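Local structure of uncharacterized protein YhfS (Escherichia coli, 4J8L) at residues 218-222 with 223-227; 23-26 with 27-31; 10-13 with 14-17; 349-352 with 353-357. The protein is of unknown function but carries covalently bound pyridoxal 5'-phosphate and may have cysteine synthase activity. All coordinates share one frame; numbering follows the deposited sequence. Where two conformers were deposited one is given.

In the fold
Three of the four contacts lie against helix 229-261, the long helix of the molecule. Contact 3 and contact 2 sit at the start and the end of helix 11-28, with centres about 20 Å apart, and both pack on that long helix. Contact 4, on helix 347-360, meets it further along, at L256 and L260. Contact 1 spans the end of helix 210-219 and the loop leading into 229-261, its centre about 25 Å from that of contact 2 and 47 Å from that of contact 4, which lies on the opposite side of the chain's centre. The cofactor is bound to K196, outside all four contacts; the side chain of L354 is about 13 Å from a nickel ion.

Contact 1 (218-222 with 223-227); sequences ATLYS and GGSQI
The side-chain amide of Q226 folds back so that its NE2 reaches the carbonyls of L220 and S222. NE2 gives one hydrogen bond to L220 O at 2.8 Å and another to S222 O at 3.0 Å, so a single amide nitrogen ties two carbonyls two residues apart. The L220 oxygen lies in the amide plane, yet NE2 stands above the L220 carbonyl plane, 46° out of it; the bond to S222 O is the straighter of the two at nitrogen, 154°. A bend at chi2 (-48°) turns the end of the Q226 chain back to these oxygens, and OE1 is fixed in turn by R217. This is the tight half: Q226 is buried, and CB of L220 packs against CB of S225 at 4.0 Å.

The outer half is looser. S222, G223 and G224 are exposed, and the backbone bond from S225 N to S222 O is weak at 3.3 Å. Here S222 OG and S225 OG meet at 2.6 Å, a bond that holds for one of the two conformers of S225 and is to that extent uncertain.

The connection from helix 210-219 to helix 229-261 is thus made of two successive turns, an inverse gamma turn centred on L220 and a type I beta turn from G223 to Q226.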
# COMPACT_ATOMS: atom_id res chain seq x y z
N ALA A 218 18.57 14.18 -6.92
CA ALA A 218 19.61 14.52 -7.88
C ALA A 218 19.30 14.04 -9.30
O ALA A 218 19.83 14.60 -10.26
CB ALA A 218 20.98 14.01 -7.42
N THR A 219 18.44 13.03 -9.43
CA THR A 219 18.08 12.48 -10.74
C THR A 219 16.89 13.20 -11.36
O THR A 219 16.59 13.00 -12.53
CB THR A 219 17.73 10.97 -10.68
OG1 THR A 219 16.50 10.79 -9.98
CG2 THR A 219 18.84 10.20 -10.00
N LEU A 220 16.22 14.02 -10.56
CA LEU A 220 14.97 14.66 -11.00
C LEU A 220 15.28 16.01 -11.65
O LEU A 220 14.91 17.07 -11.14
CB LEU A 220 14.01 14.81 -9.82
CG LEU A 220 13.67 13.48 -9.13
CD1 LEU A 220 12.59 13.68 -8.08
CD2 LEU A 220 13.25 12.41 -10.14
N TYR A 221 15.98 15.97 -12.78
CA TYR A 221 16.46 17.18 -13.44
C TYR A 221 15.37 18.00 -14.13
O TYR A 221 15.43 19.23 -14.14
CB TYR A 221 17.50 16.82 -14.50
CG TYR A 221 18.79 16.23 -13.98
CD1 TYR A 221 19.79 17.05 -13.44
CD2 TYR A 221 19.04 14.86 -14.04
CE1 TYR A 221 20.98 16.52 -12.98
CE2 TYR A 221 20.22 14.32 -13.56
CZ TYR A 221 21.19 15.15 -13.03
OH TYR A 221 22.38 14.63 -12.56
N SER A 222 14.40 17.32 -14.73
CA SER A 222 13.52 17.93 -15.72
C SER A 222 12.29 18.59 -15.11
O SER A 222 11.93 18.34 -13.96
CB SER A 222 13.06 16.86 -16.71
OG SER A 222 12.18 15.94 -16.08
N GLY A 223 11.65 19.46 -15.89
CA GLY A 223 10.37 20.03 -15.48
C GLY A 223 9.31 18.96 -15.23
O GLY A 223 8.58 19.01 -14.25
N GLY A 224 9.23 17.97 -16.12
CA GLY A 224 8.23 16.93 -15.98
C GLY A 224 8.43 16.02 -14.79
O GLY A 224 7.48 15.39 -14.32
N SER A 225 9.67 15.95 -14.30
CA SER A 225 10.02 15.09 -13.18
C SER A 225 9.35 15.55 -11.88
O SER A 225 9.13 14.75 -10.97
CB SER A 225 11.54 15.07 -12.97
OG SER A 225 12.22 14.38 -14.00
N GLN A 226 9.05 16.84 -11.81
CA GLN A 226 8.58 17.46 -10.57
C GLN A 226 7.10 17.23 -10.30
O GLN A 226 6.30 17.07 -11.22
CB GLN A 226 8.82 18.97 -10.57
CG GLN A 226 10.23 19.39 -10.97
CD GLN A 226 11.32 18.60 -10.25
OE1 GLN A 226 11.21 18.31 -9.06
NE2 GLN A 226 12.38 18.26 -10.98
N ILE A 227 6.76 17.23 -9.02
CA ILE A 227 5.37 17.23 -8.60
C ILE A 227 4.99 18.69 -8.30
O ILE A 227 5.68 19.38 -7.53
CB ILE A 227 5.19 16.32 -7.37
CG1 ILE A 227 5.58 14.88 -7.72
CG2 ILE A 227 3.75 16.37 -6.86
CD1 ILE A 227 4.94 14.35 -9.03

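Contact 2 (23-26 with 27-31); sequences DSIC and RHFPG
R27 and D23 form a salt bridge one turn apart, the i to i+4 pairing of an alpha helix, in the last turn of helix 11-28. R27 NE reaches D23 OD1 at 2.8 Å and nearly straight, 167°, with the oxygen in the guanidinium plane but met from above the carboxylate plane; the two planes are 43° apart. NH2 adds a weak bond to the same oxygen. The bend at chi3 (-74°) brings the guanidinium over the backbone of S24, whose CA lies 3.5 Å above one face, and NH1 goes on to a salt bridge with D61 on helix 50-62.

Slightly shorter is the bond from H28 ND1 to S24 O, 2.7 Å, made edge-on with the oxygen in the ring plane. A leucine in place of H28 would probably deprive S24 O of its short, straight side-chain donor, with no N-H at that place to replace ND1. S24 OG is hydrogen-bonded to D61 OD1.

Further along, I25 O takes two backbone N-H groups, from H28 at 3.1 Å and from F29 at 2.9 Å. The chain leaves the helix here, H28 O bonds to R54, and F29 meets F34 edge to face. I25 packs on L236 and V240 of helix 229-261, and its CG2 touches F29 CD2 at 4.1 Å, while the F29 ring turns its edge to I25 O.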
# COMPACT_ATOMS: atom_id res chain seq x y z
N ASP A 23 -0.54 18.47 12.74
CA ASP A 23 0.40 19.21 13.58
C ASP A 23 1.67 19.53 12.79
O ASP A 23 2.22 20.63 12.89
CB ASP A 23 0.77 18.43 14.84
CG ASP A 23 1.56 19.26 15.83
OD1 ASP A 23 2.80 19.07 15.93
OD2 ASP A 23 0.95 20.11 16.52
N SER A 24 2.12 18.55 12.01
CA SER A 24 3.28 18.76 11.17
C SER A 24 3.02 19.82 10.10
O SER A 24 3.89 20.63 9.79
CB SER A 24 3.73 17.46 10.51
OG SER A 24 4.94 17.68 9.81
N ILE A 25 1.82 19.79 9.51
CA ILE A 25 1.45 20.82 8.55
C ILE A 25 1.56 22.22 9.19
O ILE A 25 2.17 23.12 8.62
CB ILE A 25 0.04 20.59 7.99
CG1 ILE A 25 0.02 19.31 7.16
CG2 ILE A 25 -0.40 21.77 7.15
CD1 ILE A 25 -1.40 18.96 6.66
N CYS A 26 1.03 22.36 10.40
CA CYS A 26 1.06 23.66 11.06
C CYS A 26 2.49 24.14 11.29
O CYS A 26 2.78 25.34 11.21
CB CYS A 26 0.33 23.60 12.40
SG CYS A 26 -1.45 23.34 12.28
N ARG A 27 3.39 23.21 11.57
CA ARG A 27 4.75 23.56 11.93
C ARG A 27 5.62 23.88 10.71
O ARG A 27 6.72 24.41 10.85
CB ARG A 27 5.38 22.44 12.77
CG ARG A 27 4.95 22.50 14.23
CD ARG A 27 5.66 21.46 15.08
NE ARG A 27 5.16 20.13 14.85
CZ ARG A 27 5.78 19.20 14.13
NH1 ARG A 27 6.96 19.48 13.58
NH2 ARG A 27 5.25 18.00 13.97
N HIS A 28 5.10 23.57 9.53
CA HIS A 28 5.84 23.80 8.28
C HIS A 28 5.21 24.84 7.37
O HIS A 28 5.86 25.32 6.45
CB HIS A 28 6.01 22.48 7.51
CG HIS A 28 6.95 21.53 8.17
ND1 HIS A 28 6.55 20.64 9.15
CD2 HIS A 28 8.28 21.34 8.02
CE1 HIS A 28 7.60 19.95 9.57
NE2 HIS A 28 8.66 20.35 8.89
N PHE A 29 3.94 25.18 7.63
CA PHE A 29 3.21 26.18 6.84
C PHE A 29 2.60 27.23 7.76
O PHE A 29 1.66 26.91 8.49
CB PHE A 29 2.02 25.55 6.10
CG PHE A 29 2.38 24.73 4.89
CD1 PHE A 29 2.39 25.30 3.63
CD2 PHE A 29 2.64 23.38 5.01
CE1 PHE A 29 2.70 24.54 2.50
CE2 PHE A 29 2.95 22.61 3.90
CZ PHE A 29 2.97 23.19 2.64
N PRO A 30 3.08 28.49 7.72
CA PRO A 30 2.28 29.57 8.30
C PRO A 30 0.90 29.50 7.64
O PRO A 30 0.82 29.15 6.46
CB PRO A 30 3.02 30.83 7.86
CG PRO A 30 4.45 30.38 7.68
CD PRO A 30 4.32 28.98 7.10
N GLY A 31 -0.17 29.79 8.38
CA GLY A 31 -1.52 29.59 7.86
C GLY A 31 -1.78 30.22 6.51
O GLY A 31 -2.38 29.60 5.63

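Contact 3 (10-13 with 14-17); sequences TIIE and AQQK
The amide of Q15 meets I12: the methyl CD1 of I12 stands well out of the amide plane and beyond NE2, 3.9 Å from that nitrogen. The two side chains cross at an angle, and only their outer ends come together. The other flat group, the E13 carboxylate, turns back to the start of the helix. Its OE1 takes the backbone N-H of T10 at 2.9 Å, on the anti side and 21° out of the carboxylate plane. In return E13 N bonds to T10 OG1 at 3.0 Å and 170°, the reciprocal pair of a capping box. T10 carries OG1 between its backbone N and carbonyl carbon (chi1 67°), which turns the hydroxyl to the N-H of E13.

From this cap the regular i to i+4 bonds set off, beginning with A14 N to T10 O at 2.8 Å and followed by Q15 N to I11 O at 3.0 Å. CB of A14 lies close on T10 O, at 3.3 Å.

The capped turn is the beginning of helix 11-28. The buried A14 rests on P243, V244 and A247 of helix 229-261, and I11 touches V244; K17 NZ hydrogen-bonds A179 O, and its chain touches L9 and M176 in neighbouring loops.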
# COMPACT_ATOMS: atom_id res chain seq x y z
N THR A 10 -7.40 1.39 15.28
CA THR A 10 -8.72 1.73 15.79
C THR A 10 -9.06 3.16 15.39
O THR A 10 -8.19 3.90 14.92
CB THR A 10 -8.77 1.65 17.32
OG1 THR A 10 -7.95 2.69 17.87
CG2 THR A 10 -8.29 0.29 17.83
N ILE A 11 -10.31 3.54 15.57
CA ILE A 11 -10.73 4.91 15.28
C ILE A 11 -9.93 5.92 16.12
O ILE A 11 -9.51 6.96 15.61
CB ILE A 11 -12.26 5.10 15.47
CG1 ILE A 11 -12.68 6.51 15.08
CG2 ILE A 11 -12.70 4.77 16.90
CD1 ILE A 11 -12.44 6.80 13.62
N ILE A 12 -9.71 5.60 17.40
CA ILE A 12 -8.93 6.48 18.27
C ILE A 12 -7.49 6.59 17.78
O ILE A 12 -6.96 7.69 17.69
CB ILE A 12 -8.92 6.01 19.73
CG1 ILE A 12 -10.34 5.92 20.29
CG2 ILE A 12 -8.08 6.95 20.58
CD1 ILE A 12 -11.14 7.16 20.09
N GLU A 13 -6.86 5.45 17.46
CA GLU A 13 -5.49 5.49 16.94
C GLU A 13 -5.40 6.27 15.63
O GLU A 13 -4.44 7.02 15.39
CB GLU A 13 -4.93 4.06 16.76
CG GLU A 13 -4.66 3.35 18.07
CD GLU A 13 -4.46 1.86 17.90
OE1 GLU A 13 -4.99 1.29 16.92
OE2 GLU A 13 -3.77 1.27 18.75
N ALA A 14 -6.41 6.10 14.78
CA ALA A 14 -6.44 6.78 13.49
C ALA A 14 -6.56 8.29 13.65
O ALA A 14 -5.90 9.03 12.92
CB ALA A 14 -7.60 6.23 12.63
N GLN A 15 -7.38 8.75 14.59
CA GLN A 15 -7.50 10.18 14.88
C GLN A 15 -6.14 10.74 15.26
O GLN A 15 -5.77 11.84 14.85
CB GLN A 15 -8.46 10.45 16.04
CG GLN A 15 -9.91 10.19 15.77
CD GLN A 15 -10.79 10.70 16.90
OE1 GLN A 15 -11.84 11.28 16.67
NE2 GLN A 15 -10.34 10.50 18.14
N GLN A 16 -5.42 10.00 16.08
CA GLN A 16 -4.12 10.47 16.55
C GLN A 16 -3.13 10.62 15.40
O GLN A 16 -2.34 11.56 15.38
CB GLN A 16 -3.57 9.57 17.66
CG GLN A 16 -4.37 9.66 18.95
CD GLN A 16 -4.42 11.07 19.51
OE1 GLN A 16 -3.41 11.78 19.52
NE2 GLN A 16 -5.59 11.48 19.99
N LYS A 17 -3.20 9.71 14.43
CA LYS A 17 -2.35 9.83 13.25
C LYS A 17 -2.75 11.04 12.41
O LYS A 17 -1.89 11.75 11.88
CB LYS A 17 -2.39 8.56 12.39
CG LYS A 17 -1.52 7.46 12.95
CD LYS A 17 -1.04 6.51 11.86
CE LYS A 17 -0.17 5.43 12.46
NZ LYS A 17 1.11 5.93 13.03

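Contact 4 (349-352 with 353-357); sequences TVLR and ILRES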
# COMPACT_ATOMS: atom_id res chain seq x y z
N THR A 349 -25.04 -2.55 3.65
CA THR A 349 -25.08 -2.37 2.20
C THR A 349 -24.41 -3.54 1.48
O THR A 349 -24.94 -4.06 0.50
CB THR A 349 -24.41 -1.05 1.79
OG1 THR A 349 -25.23 0.05 2.20
CG2 THR A 349 -24.20 -0.97 0.28
N VAL A 350 -23.24 -3.96 1.96
CA VAL A 350 -22.54 -5.07 1.32
C VAL A 350 -23.37 -6.34 1.43
O VAL A 350 -23.51 -7.09 0.45
CB VAL A 350 -21.14 -5.29 1.93
CG1 VAL A 350 -20.51 -6.57 1.38
CG2 VAL A 350 -20.25 -4.08 1.64
N LEU A 351 -23.95 -6.57 2.61
CA LEU A 351 -24.78 -7.75 2.84
C LEU A 351 -26.01 -7.73 1.93
O LEU A 351 -26.40 -8.76 1.37
CB LEU A 351 -25.19 -7.83 4.31
CG LEU A 351 -25.78 -9.10 4.89
CD1 LEU A 351 -24.76 -10.21 4.85
CD2 LEU A 351 -26.22 -8.83 6.32
N ARG A 352 -26.63 -6.56 1.79
CA ARG A 352 -27.80 -6.43 0.95
C ARG A 352 -27.47 -6.71 -0.51
O ARG A 352 -28.18 -7.44 -1.19
CB ARG A 352 -28.43 -5.04 1.08
CG ARG A 352 -29.66 -4.84 0.19
CD ARG A 352 -30.24 -3.42 0.30
NE ARG A 352 -29.27 -2.39 -0.08
CZ ARG A 352 -28.90 -2.14 -1.34
NH1 ARG A 352 -29.40 -2.86 -2.34
NH2 ARG A 352 -28.01 -1.18 -1.59
N ILE A 353 -26.39 -6.11 -1.00
CA ILE A 353 -25.99 -6.34 -2.39
C ILE A 353 -25.68 -7.82 -2.60
O ILE A 353 -26.07 -8.41 -3.62
CB ILE A 353 -24.78 -5.47 -2.78
CG1 ILE A 353 -25.19 -3.99 -2.81
CG2 ILE A 353 -24.25 -5.88 -4.15
CD1 ILE A 353 -23.99 -3.05 -2.99
N LEU A 354 -25.00 -8.43 -1.64
CA LEU A 354 -24.72 -9.87 -1.70
C LEU A 354 -26.00 -10.70 -1.80
O LEU A 354 -26.12 -11.56 -2.68
CB LEU A 354 -23.94 -10.32 -0.47
CG LEU A 354 -22.45 -10.60 -0.63
CD1 LEU A 354 -21.89 -11.13 0.68
CD2 LEU A 354 -22.22 -11.59 -1.76
N ARG A 355 -26.95 -10.43 -0.91
CA ARG A 355 -28.20 -11.20 -0.88
C ARG A 355 -29.04 -11.00 -2.13
O ARG A 355 -29.57 -11.96 -2.69
CB ARG A 355 -29.03 -10.84 0.36
CG ARG A 355 -28.50 -11.41 1.66
CD ARG A 355 -29.17 -10.74 2.85
NE ARG A 355 -29.04 -11.54 4.06
CZ ARG A 355 -29.20 -11.08 5.30
NH1 ARG A 355 -29.49 -9.80 5.49
NH2 ARG A 355 -29.06 -11.89 6.33
N GLU A 356 -29.17 -9.75 -2.56
CA GLU A 356 -29.97 -9.44 -3.74
C GLU A 356 -29.36 -10.05 -5.00
O GLU A 356 -30.08 -10.54 -5.88
CB GLU A 356 -30.13 -7.93 -3.90
CG GLU A 356 -31.01 -7.28 -2.84
CD GLU A 356 -31.12 -5.78 -3.04
OE1 GLU A 356 -30.49 -5.26 -3.99
OE2 GLU A 356 -31.83 -5.12 -2.26
N SER A 357 -28.03 -10.03 -5.08
CA SER A 357 -27.32 -10.59 -6.23
C SER A 357 -27.51 -12.11 -6.30
O SER A 357 -27.82 -12.65 -7.36
CB SER A 357 -25.83 -10.24 -6.16
OG SER A 357 -25.67 -8.83 -6.19
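I353 N bonds to T349 O at 2.9 Å, and the carbonyl oxygen of the same I353 is gripped twice by S357, with OG at 2.6 Å and backbone N at 2.9 Å. The two donors come from opposite faces of the carbonyl plane and so share the oxygen; the buried hydroxyl is satisfied within its own helix.

One residue earlier at each end, R352 and E356 form a charged pair on the outer side of helix 347-360. NH1 of R352 forms a salt bridge with E356 OE1 at 3.1 Å and a weak bond to OE2 at 3.3 Å. The carboxylate comes to the edge of the guanidinium, with its carbon in that plane and the two planes 56° apart. R352 runs out extended (chi1 179°), then bends at chi3 (60°), which swings NH1 round to the glutamate, whose OE1 also has a long, weak ion pair with R300. With an alanine at E356, the R352 guanidinium would probably lose its carboxylate mate and be set free to turn.

On another side, R355 lays its guanidinium on L351: CD2 of the leucine lies 3.4 Å above one face, and NH2 of R355 is fixed by A264 O. CG2 of T349 and CD1 of I353 run side by side at 3.9 Å. V350, I353 and L354 pack on F319 of strand 318-320. The helix is thus amphipathic: apolar side chains face strand 318-320 and helices 229-261 and 290-299, the R352-E356 pair lies on the exposed side, and R355 binds a backbone carbonyl.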